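Local coordinates for protein putative acetyltransferase (Streptococcus mutans, PDB 4E2A) that is a putative GNAT-family N-acetyltransferase, probably transferring an acyl group from a coenzyme A thioester to a substrate not yet identified, at residues I54-Q57 / T58-T62; L142-Q145 / L146-A150. All coordinates share one frame; numbering follows the deposited sequence.

Interaction 1: residues I54-Q57 / T58-T62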
# COMPACT_ATOMS: atom_id res chain seq x y z
N ILE B 54 -16.45 7.77 -16.10
CA ILE B 54 -15.59 8.91 -15.88
C ILE B 54 -14.39 8.50 -15.03
O ILE B 54 -13.28 8.94 -15.29
CB ILE B 54 -16.35 10.10 -15.26
CG1 ILE B 54 -15.44 11.32 -15.20
CG2 ILE B 54 -16.82 9.79 -13.86
CD1 ILE B 54 -16.19 12.64 -15.02
N ALA B 55 -14.61 7.66 -14.02
CA ALA B 55 -13.50 7.14 -13.23
C ALA B 55 -12.46 6.44 -14.12
O ALA B 55 -11.26 6.68 -14.00
CB ALA B 55 -14.01 6.21 -12.15
N ILE B 56 -12.92 5.61 -15.06
CA ILE B 56 -11.96 4.94 -15.93
C ILE B 56 -11.28 5.94 -16.88
O ILE B 56 -10.05 5.93 -17.06
CB ILE B 56 -12.61 3.78 -16.71
CG1 ILE B 56 -12.93 2.63 -15.75
CG2 ILE B 56 -11.70 3.31 -17.83
CD1 ILE B 56 -13.77 1.51 -16.37
N GLN B 57 -12.07 6.82 -17.46
CA GLN B 57 -11.48 7.73 -18.42
C GLN B 57 -10.43 8.65 -17.80
O GLN B 57 -9.37 8.86 -18.40
CB GLN B 57 -12.54 8.53 -19.17
CG GLN B 57 -11.92 9.18 -20.40
CD GLN B 57 -12.90 10.04 -21.16
OE1 GLN B 57 -12.51 11.04 -21.78
NE2 GLN B 57 -14.18 9.67 -21.12
N THR B 58 -10.70 9.18 -16.61
CA THR B 58 -9.74 10.04 -15.93
C THR B 58 -8.47 9.28 -15.52
O THR B 58 -7.38 9.84 -15.53
CB THR B 58 -10.35 10.80 -14.71
OG1 THR B 58 -10.95 9.88 -13.78
CG2 THR B 58 -11.42 11.78 -15.20
N PHE B 59 -8.62 8.00 -15.17
CA PHE B 59 -7.47 7.23 -14.74
C PHE B 59 -6.55 6.98 -15.95
O PHE B 59 -5.33 7.13 -15.88
CB PHE B 59 -7.88 5.90 -14.07
CG PHE B 59 -6.75 5.26 -13.27
CD1 PHE B 59 -5.86 4.38 -13.87
CD2 PHE B 59 -6.60 5.54 -11.91
CE1 PHE B 59 -4.83 3.79 -13.14
CE2 PHE B 59 -5.57 4.95 -11.17
CZ PHE B 59 -4.69 4.07 -11.79
N ARG B 60 -7.18 6.65 -17.07
CA ARG B 60 -6.52 6.44 -18.35
C ARG B 60 -5.78 7.72 -18.78
O ARG B 60 -4.59 7.69 -19.10
CB ARG B 60 -7.58 6.06 -19.39
CG ARG B 60 -7.06 5.46 -20.67
CD ARG B 60 -8.23 5.11 -21.62
NE ARG B 60 -9.17 4.17 -21.02
CZ ARG B 60 -9.27 2.88 -21.35
NH1 ARG B 60 -8.49 2.38 -22.29
NH2 ARG B 60 -10.16 2.11 -20.75
N GLU B 61 -6.49 8.85 -18.76
CA GLU B 61 -5.86 10.14 -19.07
C GLU B 61 -4.66 10.48 -18.19
O GLU B 61 -3.68 11.06 -18.66
CB GLU B 61 -6.89 11.28 -18.97
CG GLU B 61 -7.92 11.23 -20.07
CD GLU B 61 -9.06 12.23 -19.90
OE1 GLU B 61 -9.16 12.87 -18.82
OE2 GLU B 61 -9.86 12.36 -20.86
N THR B 62 -4.74 10.13 -16.91
CA THR B 62 -3.70 10.50 -15.95
C THR B 62 -2.50 9.56 -16.04
O THR B 62 -1.36 9.98 -15.86
CB THR B 62 -4.26 10.48 -14.49
OG1 THR B 62 -5.25 11.50 -14.34
CG2 THR B 62 -3.15 10.69 -13.45
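Thr58 sits one turn after Ile54 and presses back on it with both branches. Its chi1 of 55° tucks OG1 between the backbone N and the carbonyl carbon, which turns the hydroxyl back to the preceding turn, 2.9 Å from Ile54 O and 3.2 Å from Ala55 O. The methyl CG2 crosses the Ile54 side chain at a slant, 4.0 Å from Ile54 CG1. Ile54 O also takes the backbone bond from Thr58 N at 2.9 Å. On another flank Ile56 and Arg60 run side by side in the same direction. The arginine chain bends at chi3 (-59°), setting NH2 3.5 Å from Ile56 CG2; the methyl meets the guanidinium at its edge, near its plane. All of this lies on helix 48-63 of the GNAT fold: Ile54 and Thr58 face Phe108 and Leu134, Ile56 and Arg60 touch Phe76 of helix 69-79, and Phe59 stacks on Phe75 and packs on Val196 of the second subunit. Glu61 CG lies 3.2 Å from Gln57 O, and its side chain crosses that of Gln57 at an angle, Glu61 OE2 lying 3.8 Å from Gln57 CG. Thr62 OG1 and Thr62 N grip Thr58 O from opposite faces of its plane, the hydroxyl at 3.0 Å.

Interaction 2: residues L142-Q145 / L146-A150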
# COMPACT_ATOMS: atom_id res chain seq x y z
N LEU B 142 -12.36 24.14 -12.56
CA LEU B 142 -13.28 23.21 -11.91
C LEU B 142 -12.60 22.42 -10.78
O LEU B 142 -13.24 22.08 -9.79
CB LEU B 142 -13.91 22.26 -12.91
CG LEU B 142 -14.75 22.89 -14.03
CD1 LEU B 142 -15.10 21.82 -15.04
CD2 LEU B 142 -16.01 23.59 -13.50
N GLY B 143 -11.31 22.14 -10.92
CA GLY B 143 -10.59 21.40 -9.89
C GLY B 143 -10.56 22.16 -8.56
O GLY B 143 -10.86 21.63 -7.48
N LYS B 144 -10.17 23.43 -8.64
CA LYS B 144 -10.16 24.31 -7.49
C LYS B 144 -11.54 24.38 -6.86
O LYS B 144 -11.68 24.28 -5.64
CB LYS B 144 -9.69 25.70 -7.90
CG LYS B 144 -9.78 26.74 -6.82
CD LYS B 144 -9.06 28.02 -7.21
CE LYS B 144 -9.37 29.14 -6.22
NZ LYS B 144 -8.66 30.41 -6.60
N GLN B 145 -12.56 24.54 -7.69
CA GLN B 145 -13.92 24.65 -7.16
C GLN B 145 -14.34 23.37 -6.43
O GLN B 145 -14.97 23.43 -5.39
CB GLN B 145 -14.90 24.95 -8.29
CG GLN B 145 -16.27 25.39 -7.82
CD GLN B 145 -17.14 25.86 -8.96
OE1 GLN B 145 -16.65 26.18 -10.05
NE2 GLN B 145 -18.45 25.91 -8.72
N LEU B 146 -13.99 22.22 -6.98
CA LEU B 146 -14.34 20.95 -6.34
C LEU B 146 -13.53 20.74 -5.04
O LEU B 146 -14.06 20.25 -4.06
CB LEU B 146 -14.21 19.79 -7.31
CG LEU B 146 -14.75 18.40 -6.93
CD1 LEU B 146 -16.16 18.43 -6.35
CD2 LEU B 146 -14.69 17.46 -8.17
N PHE B 147 -12.25 21.12 -5.03
CA PHE B 147 -11.43 21.02 -3.83
C PHE B 147 -11.96 21.94 -2.73
O PHE B 147 -12.06 21.54 -1.57
CB PHE B 147 -9.95 21.29 -4.11
CG PHE B 147 -9.03 21.00 -2.92
CD1 PHE B 147 -8.73 19.69 -2.56
CD2 PHE B 147 -8.47 22.04 -2.20
CE1 PHE B 147 -7.88 19.43 -1.48
CE2 PHE B 147 -7.61 21.79 -1.12
CZ PHE B 147 -7.31 20.48 -0.76
N GLU B 148 -12.33 23.16 -3.11
CA GLU B 148 -12.92 24.09 -2.16
C GLU B 148 -14.27 23.62 -1.61
O GLU B 148 -14.59 23.84 -0.44
CB GLU B 148 -12.99 25.50 -2.77
CG GLU B 148 -11.61 25.99 -3.21
CD GLU B 148 -11.48 27.50 -3.30
OE1 GLU B 148 -12.52 28.18 -3.31
OE2 GLU B 148 -10.32 27.99 -3.34
N PHE B 149 -15.06 22.95 -2.46
CA PHE B 149 -16.29 22.32 -2.01
C PHE B 149 -15.98 21.21 -0.98
O PHE B 149 -16.69 21.06 0.02
CB PHE B 149 -17.08 21.76 -3.21
CG PHE B 149 -18.31 20.96 -2.83
CD1 PHE B 149 -19.56 21.59 -2.72
CD2 PHE B 149 -18.23 19.58 -2.61
CE1 PHE B 149 -20.70 20.86 -2.37
CE2 PHE B 149 -19.36 18.84 -2.28
CZ PHE B 149 -20.61 19.48 -2.15
N ALA B 150 -14.94 20.43 -1.25
CA ALA B 150 -14.52 19.38 -0.32
C ALA B 150 -14.16 19.94 1.06
O ALA B 150 -14.57 19.36 2.07
CB ALA B 150 -13.36 18.55 -0.87
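Lys144 lies alongside Glu148, one turn further on, both side chains pointing the same way, with the lysine methylenes laid against the carboxylate. Lys144 is stretched out in all four torsions, with CG anti to its own backbone N (chi1 173°), which carries CE to 3.2 Å from Glu148 OE2 but its ammonium past the carboxylate: NZ stays 4.4 Å from OE2, beyond a salt bridge, although the opposite charges should still attract weakly. The stronger polar partner of OE2 is the hydroxyl of Tyr180, to which it is hydrogen-bonded. Nearer the backbone, Glu148 CG rests 3.0 Å from Lys144 O, and the same oxygen receives the backbone bond from Glu148 N at 2.8 Å. Leu142 and Gly143 close the Q-x-x-G-x-G sequence of GNAT motif A, and their turn opens helix 142-157, the helix of a beta-alpha-beta crossover between strands 125-133 and 161-167. In relatives this loop and helix start hold the coenzyme A pyrophosphate. Gly143 O bonds Phe147 N at 2.9 Å, and Phe147 CB rests 3.5 Å from that oxygen while its ring leads away to meet Tyr180 edge-to-face, beside Ile128 and Leu131. Leu146 follows the same pattern one residue earlier: CB is 3.5 Å from Leu142 O, and the branched end turns off to Leu109 and Ile40. Phe149 likewise sends its ring away from the preceding turn, edge-to-face with Tyr97, whereas Lys144 and Gln145 are largely exposed, Gln145 reaching the edge strand at Val38.

Overall arrangement
Both interactions are single-helix contacts, and they come in series along the chain: interaction 1 on helix 48-63, early in the sequence, interaction 2 at the start of helix 142-157. Their centres are about 18 Å apart and their nearest atoms about 9 Å, so they do not touch. The shared element is the mixed sheet: strands 104-113 and 125-133 receive side chains from both helices. The helix of interaction 1 also meets helix 69-79 and the second subunit, whereas interaction 2 belongs to the beta-alpha-beta unit and makes no contact with the other chain. Each contact lies within a helix whose other side chains pack on the common sheet of one GNAT domain.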